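Local atomic coordinates of arylesterase (Sulfolobus solfataricus, PDB entry 5L2P), a protein that hydrolyses aromatic esters, p-nitrophenyl esters of fatty acids and organophosphates such as paraoxon. Residues A[153-158]-A[181-186]. Sequence-based numbering, arbitrary orientation.
Sequences FGISAG and PVVPFV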
loop_
_atom_site.group_PDB
_atom_site.type_symbol
_atom_site.label_atom_id
_atom_site.label_comp_id
_atom_site.label_asym_id
_atom_site.label_seq_id
_atom_site.Cartn_x
_atom_site.Cartn_y
_atom_site.Cartn_z
ATOM N N PHE A 153 -28.155 -5.953 5.806
ATOM C CA PHE A 153 -27.456 -4.983 4.978
ATOM C C PHE A 153 -27.312 -3.674 5.754
ATOM O O PHE A 153 -28.192 -3.302 6.521
ATOM C CB PHE A 153 -28.234 -4.791 3.694
ATOM C CG PHE A 153 -27.722 -3.692 2.826
ATOM C CD1 PHE A 153 -28.187 -2.388 3.007
ATOM C CD2 PHE A 153 -26.821 -3.956 1.791
ATOM C CE1 PHE A 153 -27.735 -1.345 2.200
ATOM C CE2 PHE A 153 -26.347 -2.920 0.984
ATOM C CZ PHE A 153 -26.833 -1.608 1.186
ATOM N N GLY A 154 -26.195 -2.983 5.594
ATOM C CA GLY A 154 -25.934 -1.809 6.366
ATOM C C GLY A 154 -24.714 -1.064 5.909
ATOM O O GLY A 154 -23.769 -1.666 5.452
ATOM N N ILE A 155 -24.761 0.277 6.033
ATOM C CA ILE A 155 -23.690 1.174 5.590
ATOM C C ILE A 155 -23.059 1.890 6.781
ATOM O O ILE A 155 -23.742 2.444 7.595
ATOM C CB ILE A 155 -24.211 2.186 4.555
ATOM C CG1 ILE A 155 -24.749 1.435 3.322
ATOM C CG2 ILE A 155 -23.153 3.214 4.165
ATOM C CD1 ILE A 155 -25.612 2.257 2.386
ATOM N N SER A 156 -21.743 1.816 6.899
ATOM C CA SER A 156 -20.990 2.577 7.911
ATOM C C SER A 156 -21.244 2.103 9.385
ATOM O O SER A 156 -20.826 1.041 9.783
ATOM C CB SER A 156 -21.245 4.070 7.698
ATOM O OG SER A 156 -20.525 4.829 8.636
ATOM N N ALA A 157 -21.932 2.874 10.194
ATOM C CA ALA A 157 -22.447 2.386 11.477
ATOM C C ALA A 157 -23.434 1.264 11.232
ATOM O O ALA A 157 -23.597 0.391 12.069
ATOM C CB ALA A 157 -23.132 3.530 12.254
ATOM N N GLY A 158 -24.161 1.324 10.119
ATOM C CA GLY A 158 -25.075 0.257 9.730
ATOM C C GLY A 158 -24.300 -1.032 9.464
ATOM O O GLY A 158 -24.779 -2.114 9.769
ATOM N N PRO A 181 -22.151 -5.949 5.100
ATOM C CA PRO A 181 -21.617 -4.709 5.647
ATOM C C PRO A 181 -20.896 -3.908 4.583
ATOM O O PRO A 181 -19.901 -4.364 4.003
ATOM C CB PRO A 181 -20.649 -5.187 6.736
ATOM C CG PRO A 181 -20.272 -6.564 6.341
ATOM C CD PRO A 181 -21.317 -7.117 5.439
ATOM N N VAL A 182 -21.404 -2.709 4.328
ATOM C CA VAL A 182 -20.797 -1.803 3.381
ATOM C C VAL A 182 -20.061 -0.722 4.179
ATOM O O VAL A 182 -20.597 -0.120 5.116
ATOM C CB VAL A 182 -21.875 -1.168 2.514
ATOM C CG1 VAL A 182 -21.281 -0.130 1.559
ATOM C CG2 VAL A 182 -22.617 -2.251 1.761
ATOM N N VAL A 183 -18.825 -0.470 3.785
ATOM C CA VAL A 183 -17.939 0.434 4.498
ATOM C C VAL A 183 -18.111 0.420 6.036
ATOM O O VAL A 183 -18.127 1.463 6.667
ATOM C CB VAL A 183 -18.011 1.859 3.912
ATOM C CG1 VAL A 183 -17.541 1.828 2.440
ATOM C CG2 VAL A 183 -19.431 2.455 4.046
ATOM N N PRO A 184 -18.107 -0.762 6.636
ATOM C CA PRO A 184 -18.335 -0.871 8.053
ATOM C C PRO A 184 -17.251 -0.340 8.996
ATOM O O PRO A 184 -16.048 -0.347 8.673
ATOM C CB PRO A 184 -18.380 -2.410 8.254
ATOM C CG PRO A 184 -17.406 -2.933 7.262
ATOM C CD PRO A 184 -17.553 -2.026 6.066
ATOM N N PHE A 185 -17.694 0.062 10.184
ATOM C CA PHE A 185 -16.822 0.195 11.359
ATOM C C PHE A 185 -16.825 -1.128 12.121
ATOM O O PHE A 185 -17.878 -1.601 12.550
ATOM C CB PHE A 185 -17.319 1.327 12.264
ATOM C CG PHE A 185 -16.536 1.492 13.527
ATOM C CD1 PHE A 185 -16.768 0.665 14.634
ATOM C CD2 PHE A 185 -15.553 2.462 13.630
ATOM C CE1 PHE A 185 -16.040 0.825 15.820
ATOM C CE2 PHE A 185 -14.824 2.601 14.813
ATOM C CZ PHE A 185 -15.077 1.779 15.898
ATOM N N VAL A 186 -15.638 -1.707 12.324
ATOM C CA VAL A 186 -15.508 -2.989 13.044
ATOM C C VAL A 186 -14.471 -2.990 14.159
ATOM O O VAL A 186 -14.338 -3.984 14.870
ATOM C CB VAL A 186 -15.158 -4.132 12.084
ATOM C CG1 VAL A 186 -16.318 -4.409 11.162
ATOM C CG2 VAL A 186 -13.896 -3.852 11.263
#
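The O of V182 accepts a hydrogen bond from the amide N of S156, at 2.9 Å, and the CA of I155 also approaches that oxygen, through a CA-H...O contact. The N of the same residue, V182, gives a nearly straight bond to the O of G154, at 2.8 Å. These bonds join strands 150-155 and 178-182 in parallel. Past the strand ends, the N of F185 reaches the O of S156 in a weak bond of 3.3 Å. The CA of S156 lies 3.3 Å from the O of V183.

I155 and V182 lie side by side on one face of the sheet, with CG1 of I155 4.0 Å from CB of V182. CG2 of I155 also packs against CG2 of V183, at 3.8 Å. The ring of F153 comes in obliquely, its CE2 3.9 Å from CG2 of V182. I297 of helix 287-305 packs on F153 and V182.

S156 is the inferred nucleophile, in a GxSxG elbow between strand and helix. Its positive phi (69°) is as expected of the nucleophile elbow. OG is anti to the backbone N (chi1 -179°) and is hydrogen-bonded to NE2 of H281. V183 touches H281 and D251, the other inferred triad members. The bond at the N of S156, with a weak one at its O, probably helps hold the backbone of the elbow, while its hydroxyl is bonded to H281.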